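Local coordinates for A rubisco-like protein (Burkholderia fungorum, PDB 3NWR) that has no established reaction but is a rubisco-like protein with a rubisco-type barrel domain, probably an enzyme, at residues Phe142-Gly148 with Arg309-Asp314; Asp160-Ile164 with Val398-Trp402; Arg211-Met216 with Val232-Ile236; Met243-Ala247 with Ser272-Thr277. All blocks are in the same frame, centred on the assembly; numbering follows the deposited sequence.

Contact 1 of 4, residues Phe142-Gly148 with Arg309-Asp314; sequences FELPRHG and RLSGVD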
loop_
_atom_site.group_PDB
_atom_site.type_symbol
_atom_site.label_atom_id
_atom_site.label_comp_id
_atom_site.label_asym_id
_atom_site.label_seq_id
_atom_site.Cartn_x
_atom_site.Cartn_y
_atom_site.Cartn_z
ATOM N N PHE A 142 12.305 1.962 -16.438
ATOM C CA PHE A 142 12.123 2.374 -15.049
ATOM C C PHE A 142 13.477 2.722 -14.438
ATOM O O PHE A 142 14.387 3.138 -15.156
ATOM C CB PHE A 142 11.384 1.279 -14.276
ATOM C CG PHE A 142 10.005 0.994 -14.821
ATOM C CD1 PHE A 142 8.890 1.609 -14.275
ATOM C CD2 PHE A 142 9.832 0.137 -15.895
ATOM C CE1 PHE A 142 7.614 1.354 -14.777
ATOM C CE2 PHE A 142 8.559 -0.130 -16.411
ATOM C CZ PHE A 142 7.443 0.483 -15.848
ATOM N N GLU A 143 13.621 2.580 -13.126
ATOM C CA GLU A 143 14.876 2.931 -12.484
ATOM C C GLU A 143 15.666 1.703 -12.066
ATOM O O GLU A 143 15.101 0.739 -11.553
ATOM C CB GLU A 143 14.619 3.829 -11.271
ATOM C CG GLU A 143 14.107 5.219 -11.648
ATOM C CD GLU A 143 15.178 6.053 -12.339
ATOM O OE1 GLU A 143 16.366 5.858 -12.035
ATOM O OE2 GLU A 143 14.835 6.905 -13.184
ATOM N N LEU A 144 16.981 1.761 -12.275
ATOM C CA LEU A 144 17.894 0.730 -11.797
ATOM C C LEU A 144 18.416 1.102 -10.416
ATOM O O LEU A 144 18.459 2.278 -10.064
ATOM C CB LEU A 144 19.081 0.619 -12.756
ATOM C CG LEU A 144 18.742 0.127 -14.159
ATOM C CD1 LEU A 144 19.929 0.353 -15.096
ATOM C CD2 LEU A 144 18.354 -1.339 -14.121
ATOM N N PRO A 145 18.842 0.097 -9.640
ATOM C CA PRO A 145 19.519 0.427 -8.384
ATOM C C PRO A 145 20.781 1.231 -8.699
ATOM O O PRO A 145 21.548 0.858 -9.595
ATOM C CB PRO A 145 19.891 -0.936 -7.797
ATOM C CG PRO A 145 19.710 -1.926 -8.895
ATOM C CD PRO A 145 18.800 -1.349 -9.914
ATOM N N ARG A 146 20.977 2.336 -7.991
ATOM C CA ARG A 146 22.162 3.161 -8.183
ATOM C C ARG A 146 23.418 2.448 -7.671
ATOM O O ARG A 146 24.511 2.596 -8.237
ATOM C CB ARG A 146 21.974 4.482 -7.441
ATOM C CG ARG A 146 22.927 5.561 -7.854
ATOM C CD ARG A 146 22.652 6.849 -7.087
ATOM N NE ARG A 146 21.438 7.544 -7.512
ATOM C CZ ARG A 146 21.420 8.536 -8.399
ATOM N NH1 ARG A 146 22.552 8.929 -8.968
ATOM N NH2 ARG A 146 20.277 9.141 -8.724
ATOM N N HIS A 147 23.254 1.673 -6.600
ATOM C CA HIS A 147 24.373 1.055 -5.892
ATOM C C HIS A 147 24.264 -0.453 -5.769
ATOM O O HIS A 147 25.248 -1.172 -5.970
ATOM C CB HIS A 147 24.497 1.655 -4.493
ATOM C CG HIS A 147 24.850 3.106 -4.506
ATOM N ND1 HIS A 147 26.102 3.561 -4.866
ATOM C CD2 HIS A 147 24.106 4.206 -4.247
ATOM C CE1 HIS A 147 26.119 4.882 -4.808
ATOM N NE2 HIS A 147 24.919 5.299 -4.438
ATOM N N GLY A 148 23.079 -0.932 -5.409
ATOM C CA GLY A 148 22.865 -2.352 -5.181
ATOM C C GLY A 148 23.928 -2.964 -4.289
ATOM O O GLY A 148 24.361 -2.364 -3.298
ATOM N N ARG A 309 11.512 -2.958 -7.150
ATOM C CA ARG A 309 12.811 -2.789 -7.783
ATOM C C ARG A 309 12.747 -1.824 -8.972
ATOM O O ARG A 309 13.741 -1.172 -9.299
ATOM C CB ARG A 309 13.388 -4.149 -8.158
ATOM C CG ARG A 309 14.017 -4.830 -6.950
ATOM C CD ARG A 309 14.312 -6.302 -7.182
ATOM N NE ARG A 309 15.331 -6.515 -8.203
ATOM C CZ ARG A 309 15.792 -7.718 -8.525
ATOM N NH1 ARG A 309 16.723 -7.846 -9.465
ATOM N NH2 ARG A 309 15.317 -8.797 -7.899
ATOM N N LEU A 310 11.579 -1.700 -9.594
ATOM C CA LEU A 310 11.411 -0.726 -10.677
ATOM C C LEU A 310 11.550 0.721 -10.200
ATOM O O LEU A 310 11.764 1.627 -11.014
ATOM C CB LEU A 310 10.076 -0.918 -11.412
ATOM C CG LEU A 310 9.882 -2.293 -12.061
ATOM C CD1 LEU A 310 8.477 -2.428 -12.653
ATOM C CD2 LEU A 310 10.939 -2.550 -13.136
ATOM N N SER A 311 11.423 0.954 -8.894
ATOM C CA SER A 311 11.620 2.308 -8.361
ATOM C C SER A 311 13.084 2.619 -8.084
ATOM O O SER A 311 13.438 3.757 -7.766
ATOM C CB SER A 311 10.810 2.532 -7.084
ATOM O OG SER A 311 11.378 1.820 -5.999
ATOM N N GLY A 312 13.941 1.607 -8.173
ATOM C CA GLY A 312 15.370 1.833 -8.050
ATOM C C GLY A 312 15.961 1.647 -6.663
ATOM O O GLY A 312 17.106 2.044 -6.413
ATOM N N VAL A 313 15.199 1.038 -5.754
ATOM C CA VAL A 313 15.733 0.753 -4.421
ATOM C C VAL A 313 16.977 -0.150 -4.485
ATOM O O VAL A 313 17.132 -0.943 -5.415
ATOM C CB VAL A 313 14.679 0.125 -3.496
ATOM C CG1 VAL A 313 13.507 1.089 -3.312
ATOM C CG2 VAL A 313 14.197 -1.214 -4.053
ATOM N N ASP A 314 17.844 -0.035 -3.482
ATOM C CA ASP A 314 19.116 -0.751 -3.478
ATOM C C ASP A 314 19.111 -1.978 -2.576
ATOM O O ASP A 314 19.846 -2.932 -2.831
ATOM C CB ASP A 314 20.223 0.195 -3.012
ATOM C CG ASP A 314 20.515 1.272 -4.018
ATOM O OD1 ASP A 314 20.900 0.914 -5.148
ATOM O OD2 ASP A 314 20.358 2.470 -3.685
#

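Contact 2 of 4, residues Asp160-Ile164 with Val398-Trp402; sequences DRPMI and VRQAW. With SO4 (sulfate ion), chain C.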
loop_
_atom_site.group_PDB
_atom_site.type_symbol
_atom_site.label_atom_id
_atom_site.label_comp_id
_atom_site.label_asym_id
_atom_site.label_seq_id
_atom_site.Cartn_x
_atom_site.Cartn_y
_atom_site.Cartn_z
ATOM N N ASP A 160 34.557 -9.400 1.211
ATOM C CA ASP A 160 34.465 -10.858 1.075
ATOM C C ASP A 160 33.807 -11.491 2.289
ATOM O O ASP A 160 34.281 -12.507 2.815
ATOM C CB ASP A 160 35.857 -11.466 0.891
ATOM C CG ASP A 160 36.475 -11.118 -0.452
ATOM O OD1 ASP A 160 35.839 -11.394 -1.490
ATOM O OD2 ASP A 160 37.596 -10.569 -0.467
ATOM N N ARG A 161 32.723 -10.867 2.734
ATOM C CA ARG A 161 31.921 -11.334 3.862
ATOM C C ARG A 161 30.634 -10.518 3.822
ATOM O O ARG A 161 30.577 -9.509 3.126
ATOM C CB ARG A 161 32.624 -11.083 5.191
ATOM C CG ARG A 161 32.972 -9.620 5.466
ATOM C CD ARG A 161 33.471 -9.454 6.889
ATOM N NE ARG A 161 33.837 -8.074 7.204
ATOM C CZ ARG A 161 32.976 -7.151 7.622
ATOM N NH1 ARG A 161 31.683 -7.448 7.757
ATOM N NH2 ARG A 161 33.412 -5.931 7.904
ATOM N N PRO A 162 29.603 -10.937 4.562
ATOM C CA PRO A 162 28.409 -10.085 4.592
ATOM C C PRO A 162 28.664 -8.812 5.381
ATOM O O PRO A 162 29.599 -8.720 6.176
ATOM C CB PRO A 162 27.389 -10.940 5.342
ATOM C CG PRO A 162 27.840 -12.343 5.108
ATOM C CD PRO A 162 29.342 -12.253 5.169
ATOM N N MET A 163 27.809 -7.822 5.159
ATOM C CA MET A 163 27.831 -6.614 5.968
ATOM C C MET A 163 26.949 -6.860 7.183
ATOM O O MET A 163 25.845 -7.411 7.055
ATOM C CB MET A 163 27.338 -5.423 5.136
ATOM C CG MET A 163 28.329 -5.049 4.030
ATOM S SD MET A 163 27.622 -4.607 2.433
ATOM C CE MET A 163 27.127 -6.219 1.810
ATOM N N ILE A 164 27.436 -6.469 8.358
ATOM C CA ILE A 164 26.754 -6.746 9.615
ATOM C C ILE A 164 26.118 -5.463 10.112
ATOM O O ILE A 164 26.791 -4.437 10.230
ATOM C CB ILE A 164 27.731 -7.261 10.691
ATOM C CG1 ILE A 164 28.595 -8.417 10.148
ATOM C CG2 ILE A 164 26.973 -7.648 11.952
ATOM C CD1 ILE A 164 27.816 -9.589 9.571
ATOM N N VAL A 398 29.399 -12.918 15.743
ATOM C CA VAL A 398 28.754 -13.005 14.441
ATOM C C VAL A 398 29.790 -13.077 13.318
ATOM O O VAL A 398 29.651 -13.874 12.384
ATOM C CB VAL A 398 27.789 -11.818 14.239
ATOM C CG1 VAL A 398 27.325 -11.724 12.791
ATOM C CG2 VAL A 398 26.592 -11.958 15.191
ATOM N N ARG A 399 30.843 -12.260 13.420
ATOM C CA ARG A 399 31.925 -12.291 12.438
ATOM C C ARG A 399 32.630 -13.656 12.427
ATOM O O ARG A 399 32.995 -14.166 11.370
ATOM C CB ARG A 399 32.930 -11.171 12.710
ATOM C CG ARG A 399 32.399 -9.772 12.399
ATOM C CD ARG A 399 32.364 -9.532 10.886
ATOM N NE ARG A 399 33.714 -9.528 10.341
ATOM C CZ ARG A 399 34.523 -8.474 10.354
ATOM N NH1 ARG A 399 34.099 -7.318 10.860
ATOM N NH2 ARG A 399 35.752 -8.571 9.853
ATOM N N GLN A 400 32.811 -14.233 13.609
ATOM C CA GLN A 400 33.415 -15.567 13.718
ATOM C C GLN A 400 32.525 -16.641 13.091
ATOM O O GLN A 400 33.014 -17.554 12.419
ATOM C CB GLN A 400 33.710 -15.897 15.179
ATOM C CG GLN A 400 34.934 -15.174 15.717
ATOM C CD GLN A 400 35.066 -15.280 17.223
ATOM O OE1 GLN A 400 34.142 -15.715 17.912
ATOM N NE2 GLN A 400 36.220 -14.863 17.747
ATOM N N ALA A 401 31.213 -16.525 13.289
ATOM C CA ALA A 401 30.280 -17.439 12.637
ATOM C C ALA A 401 30.403 -17.348 11.114
ATOM O O ALA A 401 30.431 -18.363 10.422
ATOM C CB ALA A 401 28.847 -17.154 13.078
ATOM N N TRP A 402 30.463 -16.126 10.587
ATOM C CA TRP A 402 30.633 -15.958 9.149
ATOM C C TRP A 402 31.962 -16.529 8.643
ATOM O O TRP A 402 31.992 -17.198 7.609
ATOM C CB TRP A 402 30.441 -14.488 8.738
ATOM C CG TRP A 402 28.981 -14.160 8.682
ATOM C CD1 TRP A 402 28.273 -13.380 9.551
ATOM C CD2 TRP A 402 28.036 -14.657 7.728
ATOM N NE1 TRP A 402 26.944 -13.351 9.187
ATOM C CE2 TRP A 402 26.773 -14.121 8.069
ATOM C CE3 TRP A 402 28.138 -15.489 6.606
ATOM C CZ2 TRP A 402 25.621 -14.407 7.343
ATOM C CZ3 TRP A 402 26.987 -15.776 5.884
ATOM C CH2 TRP A 402 25.744 -15.221 6.248
HETATM S S SO4 C . 36.598 -4.874 9.380
HETATM O O1 SO4 C . 37.405 -5.978 9.884
HETATM O O2 SO4 C . 36.281 -5.119 7.975
HETATM O O3 SO4 C . 37.348 -3.626 9.511
HETATM O O4 SO4 C . 35.365 -4.797 10.156
#

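Contact 3 of 4, residues Arg211-Met216 with Val232-Ile236; sequences RVRAVM and VAFNI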
loop_
_atom_site.group_PDB
_atom_site.type_symbol
_atom_site.label_atom_id
_atom_site.label_comp_id
_atom_site.label_asym_id
_atom_site.label_seq_id
_atom_site.Cartn_x
_atom_site.Cartn_y
_atom_site.Cartn_z
ATOM N N ARG A 211 19.104 14.981 14.376
ATOM C CA ARG A 211 19.596 13.621 14.506
ATOM C C ARG A 211 20.681 13.321 13.471
ATOM O O ARG A 211 21.714 12.739 13.804
ATOM C CB ARG A 211 18.436 12.625 14.395
ATOM C CG ARG A 211 18.802 11.206 14.798
ATOM C CD ARG A 211 17.577 10.309 14.901
ATOM N NE ARG A 211 17.117 9.812 13.605
ATOM C CZ ARG A 211 16.050 10.268 12.955
ATOM N NH1 ARG A 211 15.330 11.273 13.452
ATOM N NH2 ARG A 211 15.711 9.730 11.787
ATOM N N VAL A 212 20.451 13.721 12.223
ATOM C CA VAL A 212 21.436 13.486 11.169
ATOM C C VAL A 212 22.745 14.203 11.481
ATOM O O VAL A 212 23.817 13.614 11.379
ATOM C CB VAL A 212 20.922 13.921 9.780
ATOM C CG1 VAL A 212 22.050 13.885 8.754
ATOM C CG2 VAL A 212 19.764 13.023 9.332
ATOM N N ARG A 213 22.649 15.477 11.855
ATOM C CA ARG A 213 23.852 16.238 12.185
ATOM C C ARG A 213 24.638 15.639 13.358
ATOM O O ARG A 213 25.860 15.480 13.278
ATOM C CB ARG A 213 23.505 17.705 12.453
ATOM C CG ARG A 213 22.940 18.434 11.257
ATOM C CD ARG A 213 22.681 19.893 11.609
ATOM N NE ARG A 213 22.430 20.693 10.417
ATOM C CZ ARG A 213 21.221 21.061 10.009
ATOM N NH1 ARG A 213 20.155 20.704 10.703
ATOM N NH2 ARG A 213 21.080 21.791 8.911
ATOM N N ALA A 214 23.949 15.289 14.441
ATOM C CA ALA A 214 24.638 14.745 15.612
ATOM C C ALA A 214 25.242 13.380 15.326
ATOM O O ALA A 214 26.395 13.116 15.655
ATOM C CB ALA A 214 23.703 14.661 16.804
ATOM N N VAL A 215 24.455 12.507 14.709
ATOM C CA VAL A 215 24.935 11.167 14.398
ATOM C C VAL A 215 26.114 11.170 13.425
ATOM O O VAL A 215 27.099 10.458 13.633
ATOM C CB VAL A 215 23.794 10.270 13.857
ATOM C CG1 VAL A 215 24.344 8.972 13.292
ATOM C CG2 VAL A 215 22.776 9.989 14.956
ATOM N N MET A 216 26.024 11.960 12.362
ATOM C CA MET A 216 27.100 11.963 11.379
ATOM C C MET A 216 28.403 12.518 11.952
ATOM O O MET A 216 29.484 12.114 11.534
ATOM C CB MET A 216 26.704 12.697 10.096
ATOM C CG MET A 216 25.745 11.907 9.193
ATOM S SD MET A 216 26.286 10.210 8.881
ATOM C CE MET A 216 27.942 10.516 8.241
ATOM N N VAL A 232 25.003 4.516 7.842
ATOM C CA VAL A 232 23.824 4.752 8.655
ATOM C C VAL A 232 22.634 5.005 7.742
ATOM O O VAL A 232 22.644 5.931 6.916
ATOM C CB VAL A 232 24.003 5.950 9.617
ATOM C CG1 VAL A 232 22.703 6.199 10.410
ATOM C CG2 VAL A 232 25.169 5.697 10.572
ATOM N N ALA A 233 21.624 4.153 7.872
ATOM C CA ALA A 233 20.395 4.335 7.119
ATOM C C ALA A 233 19.471 5.214 7.943
ATOM O O ALA A 233 18.787 4.741 8.852
ATOM C CB ALA A 233 19.740 2.984 6.815
ATOM N N PHE A 234 19.491 6.512 7.652
ATOM C CA PHE A 234 18.585 7.451 8.303
ATOM C C PHE A 234 17.200 7.305 7.713
ATOM O O PHE A 234 17.030 7.377 6.489
ATOM C CB PHE A 234 19.064 8.888 8.087
ATOM C CG PHE A 234 20.345 9.199 8.794
ATOM C CD1 PHE A 234 20.352 9.409 10.164
ATOM C CD2 PHE A 234 21.539 9.270 8.096
ATOM C CE1 PHE A 234 21.542 9.702 10.834
ATOM C CE2 PHE A 234 22.741 9.554 8.761
ATOM C CZ PHE A 234 22.739 9.768 10.130
ATOM N N ASN A 235 16.207 7.122 8.580
ATOM C CA ASN A 235 14.830 7.024 8.125
ATOM C C ASN A 235 14.262 8.405 7.784
ATOM O O ASN A 235 13.915 9.186 8.675
ATOM C CB ASN A 235 13.969 6.331 9.181
ATOM C CG ASN A 235 12.549 6.097 8.700
ATOM O OD1 ASN A 235 12.252 6.280 7.522
ATOM N ND2 ASN A 235 11.670 5.676 9.607
ATOM N N ILE A 236 14.180 8.696 6.493
ATOM C CA ILE A 236 13.727 10.005 6.041
ATOM C C ILE A 236 12.271 10.000 5.595
ATOM O O ILE A 236 11.773 11.013 5.100
ATOM C CB ILE A 236 14.590 10.558 4.888
ATOM C CG1 ILE A 236 14.457 9.663 3.654
ATOM C CG2 ILE A 236 16.056 10.697 5.330
ATOM C CD1 ILE A 236 15.062 10.264 2.377
#

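Contact 4 of 4, residues Met243-Ala247 with Ser272-Thr277; sequences MRRHA and SLRRTT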
loop_
_atom_site.group_PDB
_atom_site.type_symbol
_atom_site.label_atom_id
_atom_site.label_comp_id
_atom_site.label_asym_id
_atom_site.label_seq_id
_atom_site.Cartn_x
_atom_site.Cartn_y
_atom_site.Cartn_z
ATOM N N MET A 243 11.058 14.675 2.118
ATOM C CA MET A 243 12.048 13.607 1.948
ATOM C C MET A 243 13.237 14.036 1.121
ATOM O O MET A 243 14.372 13.658 1.422
ATOM C CB MET A 243 11.444 12.349 1.319
ATOM C CG MET A 243 10.622 11.537 2.276
ATOM S SD MET A 243 10.539 9.791 1.777
ATOM C CE MET A 243 9.582 9.953 0.294
ATOM N N ARG A 244 12.988 14.793 0.058
ATOM C CA ARG A 244 14.086 15.289 -0.761
ATOM C C ARG A 244 14.979 16.224 0.038
ATOM O O ARG A 244 16.205 16.151 -0.070
ATOM C CB ARG A 244 13.576 15.984 -2.030
ATOM C CG ARG A 244 13.239 15.006 -3.161
ATOM C CD ARG A 244 12.654 15.710 -4.380
ATOM N NE ARG A 244 12.758 14.875 -5.578
ATOM C CZ ARG A 244 11.971 14.977 -6.645
ATOM N NH1 ARG A 244 10.990 15.875 -6.671
ATOM N NH2 ARG A 244 12.156 14.176 -7.685
ATOM N N ARG A 245 14.376 17.098 0.842
ATOM C CA ARG A 245 15.168 17.972 1.710
ATOM C C ARG A 245 15.984 17.142 2.698
ATOM O O ARG A 245 17.155 17.438 2.940
ATOM C CB ARG A 245 14.282 18.979 2.450
ATOM C CG ARG A 245 13.657 20.015 1.526
ATOM C CD ARG A 245 12.966 21.137 2.296
ATOM N NE ARG A 245 11.853 20.679 3.126
ATOM C CZ ARG A 245 10.587 20.580 2.717
ATOM N NH1 ARG A 245 10.251 20.894 1.470
ATOM N NH2 ARG A 245 9.652 20.162 3.560
ATOM N N HIS A 246 15.369 16.113 3.278
ATOM C CA HIS A 246 16.081 15.260 4.226
ATOM C C HIS A 246 17.258 14.559 3.552
ATOM O O HIS A 246 18.332 14.445 4.131
ATOM C CB HIS A 246 15.171 14.178 4.818
ATOM C CG HIS A 246 13.968 14.693 5.548
ATOM N ND1 HIS A 246 13.917 15.934 6.153
ATOM C CD2 HIS A 246 12.773 14.105 5.793
ATOM C CE1 HIS A 246 12.734 16.091 6.723
ATOM N NE2 HIS A 246 12.023 14.994 6.522
ATOM N N ALA A 247 17.044 14.072 2.337
ATOM C CA ALA A 247 18.096 13.353 1.625
ATOM C C ALA A 247 19.260 14.281 1.280
ATOM O O ALA A 247 20.431 13.878 1.355
ATOM C CB ALA A 247 17.527 12.683 0.366
ATOM N N SER A 272 10.552 9.161 -7.766
ATOM C CA SER A 272 11.016 10.540 -7.871
ATOM C C SER A 272 12.228 10.791 -6.967
ATOM O O SER A 272 13.197 11.418 -7.390
ATOM C CB SER A 272 9.886 11.521 -7.557
ATOM O OG SER A 272 8.949 11.534 -8.622
ATOM N N LEU A 273 12.180 10.285 -5.739
ATOM C CA LEU A 273 13.292 10.439 -4.805
ATOM C C LEU A 273 14.544 9.798 -5.381
ATOM O O LEU A 273 15.636 10.344 -5.267
ATOM C CB LEU A 273 12.960 9.791 -3.465
ATOM C CG LEU A 273 14.089 9.721 -2.436
ATOM C CD1 LEU A 273 14.522 11.135 -2.014
ATOM C CD2 LEU A 273 13.620 8.912 -1.239
ATOM N N ARG A 274 14.380 8.629 -5.992
ATOM C CA ARG A 274 15.507 7.898 -6.576
ATOM C C ARG A 274 16.267 8.739 -7.585
ATOM O O ARG A 274 17.503 8.652 -7.669
ATOM C CB ARG A 274 15.007 6.625 -7.259
ATOM C CG ARG A 274 16.010 5.969 -8.219
ATOM C CD ARG A 274 17.050 5.108 -7.478
ATOM N NE ARG A 274 18.000 5.909 -6.708
ATOM C CZ ARG A 274 18.930 5.422 -5.886
ATOM N NH1 ARG A 274 19.077 4.102 -5.684
ATOM N NH2 ARG A 274 19.730 6.279 -5.271
ATOM N N ARG A 275 15.543 9.537 -8.364
ATOM C CA ARG A 275 16.180 10.333 -9.405
ATOM C C ARG A 275 16.996 11.500 -8.859
ATOM O O ARG A 275 17.898 11.995 -9.533
ATOM C CB ARG A 275 15.147 10.848 -10.405
ATOM C CG ARG A 275 14.622 9.796 -11.360
ATOM C CD ARG A 275 13.971 10.467 -12.569
ATOM N NE ARG A 275 12.964 11.424 -12.134
ATOM C CZ ARG A 275 11.718 11.091 -11.821
ATOM N NH1 ARG A 275 11.329 9.824 -11.915
ATOM N NH2 ARG A 275 10.867 12.021 -11.417
ATOM N N THR A 276 16.687 11.949 -7.650
ATOM C CA THR A 276 17.366 13.132 -7.118
ATOM C C THR A 276 18.382 12.861 -6.000
ATOM O O THR A 276 19.127 13.767 -5.621
ATOM C CB THR A 276 16.362 14.235 -6.700
ATOM O OG1 THR A 276 15.411 13.698 -5.773
ATOM C CG2 THR A 276 15.622 14.757 -7.919
ATOM N N THR A 277 18.429 11.642 -5.470
ATOM C CA THR A 277 19.468 11.332 -4.487
ATOM C C THR A 277 20.490 10.316 -4.982
ATOM O O THR A 277 20.133 9.283 -5.556
ATOM C CB THR A 277 18.919 10.868 -3.129
ATOM O OG1 THR A 277 20.016 10.715 -2.212
ATOM C CG2 THR A 277 18.214 9.543 -3.261
HETATM O O HOH W 1 21.056 13.324 -1.321
#

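Contact 1 of 4, residues Phe142-Gly148 with Arg309-Asp314
Loop packs against loop where Phe-142 to Gly-148 runs alongside Arg-309 to Asp-314, a largely buried contact held by one backbone bond at one end and by a carboxylate at the other. The first loop leads from helix 136-139 into helix 148-156, and the second joins helix 301-309 to strand 315-319. At the Phe-142 end, Glu-143 N donates to Leu-310 O over 3.0 Å. Beside this bond Leu-310 puts its CD1 methyl squarely over the middle of the Phe-142 ring, 4.2 Å from the centroid and only 2° off the normal. Leu-107 extends this apolar patch.

In the middle the chains come close at Gly-312, which leaves the helix with positive phi and has no side chain to run into Glu-143 CB. Its carbonyl O receives the CA-H of Pro-145 (CA to O 3.5 Å), a contact almost straight at the hydrogen. At the far end Asp-314 OD1 takes two backbone N-H groups, from His-147 N at 2.9 Å and Gly-148 N at 2.9 Å. Both come from the same face of the carboxylate, well above its plane, and the Gly-148 bond is nearly linear at 177°. With CG anti to its own carbonyl carbon (chi1 -69°), Asp-314 swings its carboxylate onto these two N-H groups. The second oxygen, OD2, is occupied by Arg-274 and by Leu-281 N, so the buried charge is probably compensated. This is an aspartate just ahead of a barrel strand pinning the loop that leads into helix 148-156, beside the (beta/alpha)8 barrel of the rubisco fold.

Contact 2 of 4, residues Asp160-Ile164 with Val398-Trp402
The guanidinium groups of Arg-161 and Arg-399 lie flat on one another, centres 3.4 Å apart and planes only 11° from parallel. NE of Arg-161 sits over the centre of the Arg-399 group, and the edges of both are turned to one sulfate ion. Arg-161 NH2 gives a straight bond to sulfate O2 at 3.0 Å, while Arg-399 reaches O4 with NH1 at 2.9 Å and O1 with NH2. Arg-228 adds a further bond to the ion, and Asp-192 forms a salt bridge with Arg-161 NH1, so anionic partners probably offset the stacked charges. Arg-161 holds CG between its backbone N and carbonyl carbon (chi1 58°) and then runs extended; Arg-399 gets there by folding at chi2 and chi3.

Trp-402 presents a face to Pro-162, whose CG stands 3.4 Å from the centroid of the six-membered ring. Phe-378 meets Trp-402 edge-to-face. The indole NE1 is buried with no polar partner. Ile-164 CD1 packs against both Val-398 CG1 (3.9 Å) and Trp-402 CD1 (3.8 Å) on the helix, and its CG1 touches Arg-399 CD.

The sulfate probably came from the crystallisation liquor. Strand 163-165 here meets helix 391-407, which follows the neighbouring parallel strand 377-379: the packing of first strand and last barrel helix that closes a (beta/alpha)8 barrel.

Contact 3 of 4, residues Arg211-Met216 with Val232-Ile236
Phe-234 is packed tightly against helix 208-226, whereas the Arg-211 end of the contact is looser and polar. One face of the Phe-234 ring carries Val-212 CG2, 4.0 Å from the centroid and displaced toward the rim. The opposite face is covered by CG1 of Val-232, two residues earlier. At the edge, Met-216 SD lies 3.6 Å from Phe-234 CE2, almost exactly in the ring plane, a Met-aromatic contact made possible by bends at chi2 and chi3 of the methionine. Val-215 has CB at the ring edge, in its plane, and CG1 3.6 Å from Phe-234 CZ. The ring is thus gripped on both faces and along its outer rim.

Toward Arg-211 the fit opens out. Its NH2 stays 3.6 Å from Asn-235 O, which lies near the guanidinium plane, but no bond forms; that charge is instead paired with Asp-196, which also accepts from Asn-235 N. The outer side of the helix, with exposed Arg-213, faces away from the strand. Helix and strand run nearly antiparallel at 160°, their axes 10.4 Å apart, as the outer helix and following strand do in the beta-alpha-beta units of a (beta/alpha)8 barrel.

Contact 4 of 4, residues Met243-Ala247 with Ser272-Thr277
Arg-244 and Thr-276 are brought together by their torsions: the arginine sets CG anti to its carbonyl carbon (chi1 -82°) and stays extended out to NE, while the threonine turns OG1 between its backbone N and carbonyl carbon (chi1 55°) to meet it. The two chains cross at about a right angle. This is a join between neighbouring outer helices of the (beta/alpha)8 barrel, 240-252 and 267-276, whose short segments run roughly parallel, at 28°, with axes 10.3 Å apart.

Arg-244 NE donates to Thr-276 OG1 over 2.9 Å, the oxygen lying somewhat out of the guanidinium plane. NH2 of the same arginine reaches back along the helix to Ser-272 O at 3.0 Å, a weak, bent bond. Arg-244 CG and CD pass close to Thr-276 OG1. Arg-275 NH2 comes within 4.5 Å of Arg-244 NH2, and Asp-241 of the second subunit forms salt bridges with both. Asp-239 of that subunit binds Arg-275 NH1 and Ser-272 OG, so the seam between the helices is also part of the dimer interface.

Deeper in, the polar grip gives way to an apolar strip. Leu-273 CD1 lies 4.1 Å from Ala-247 CB, and Leu-273 CD2 is 4.4 Å from Met-243 SD. At the far end of the strip a water links helix 240-252 to Thr-277, donating a weak bond to Ala-247 O (2.8 Å) and hydrogen-bonded to Thr-277 OG1 (2.9 Å).

Overall arrangement
All four contacts involve the barrel domain. Contacts 1 and 4 are coupled directly, their centres 13 Å apart: Arg-274 NH1 from contact 4 forms a salt bridge to Asp-314 OD2 of contact 1 at 2.9 Å. Contact 4 also adjoins contact 3 (centres 15 Å apart), where Ile-236 CD1 packs 4.0 Å from Ala-247 CB, strand 233-235 leading into helix 240-252. Contact 2 stands apart, with centres 31 Å from contact 4 and 24 Å from contact 3, although contacts 2 and 3 reach the same sheet. Carboxylated Lys-195 adjoins Asp-196, the partner of Arg-211 in contact 3; in rubisco such a lysine binds the catalytic magnesium.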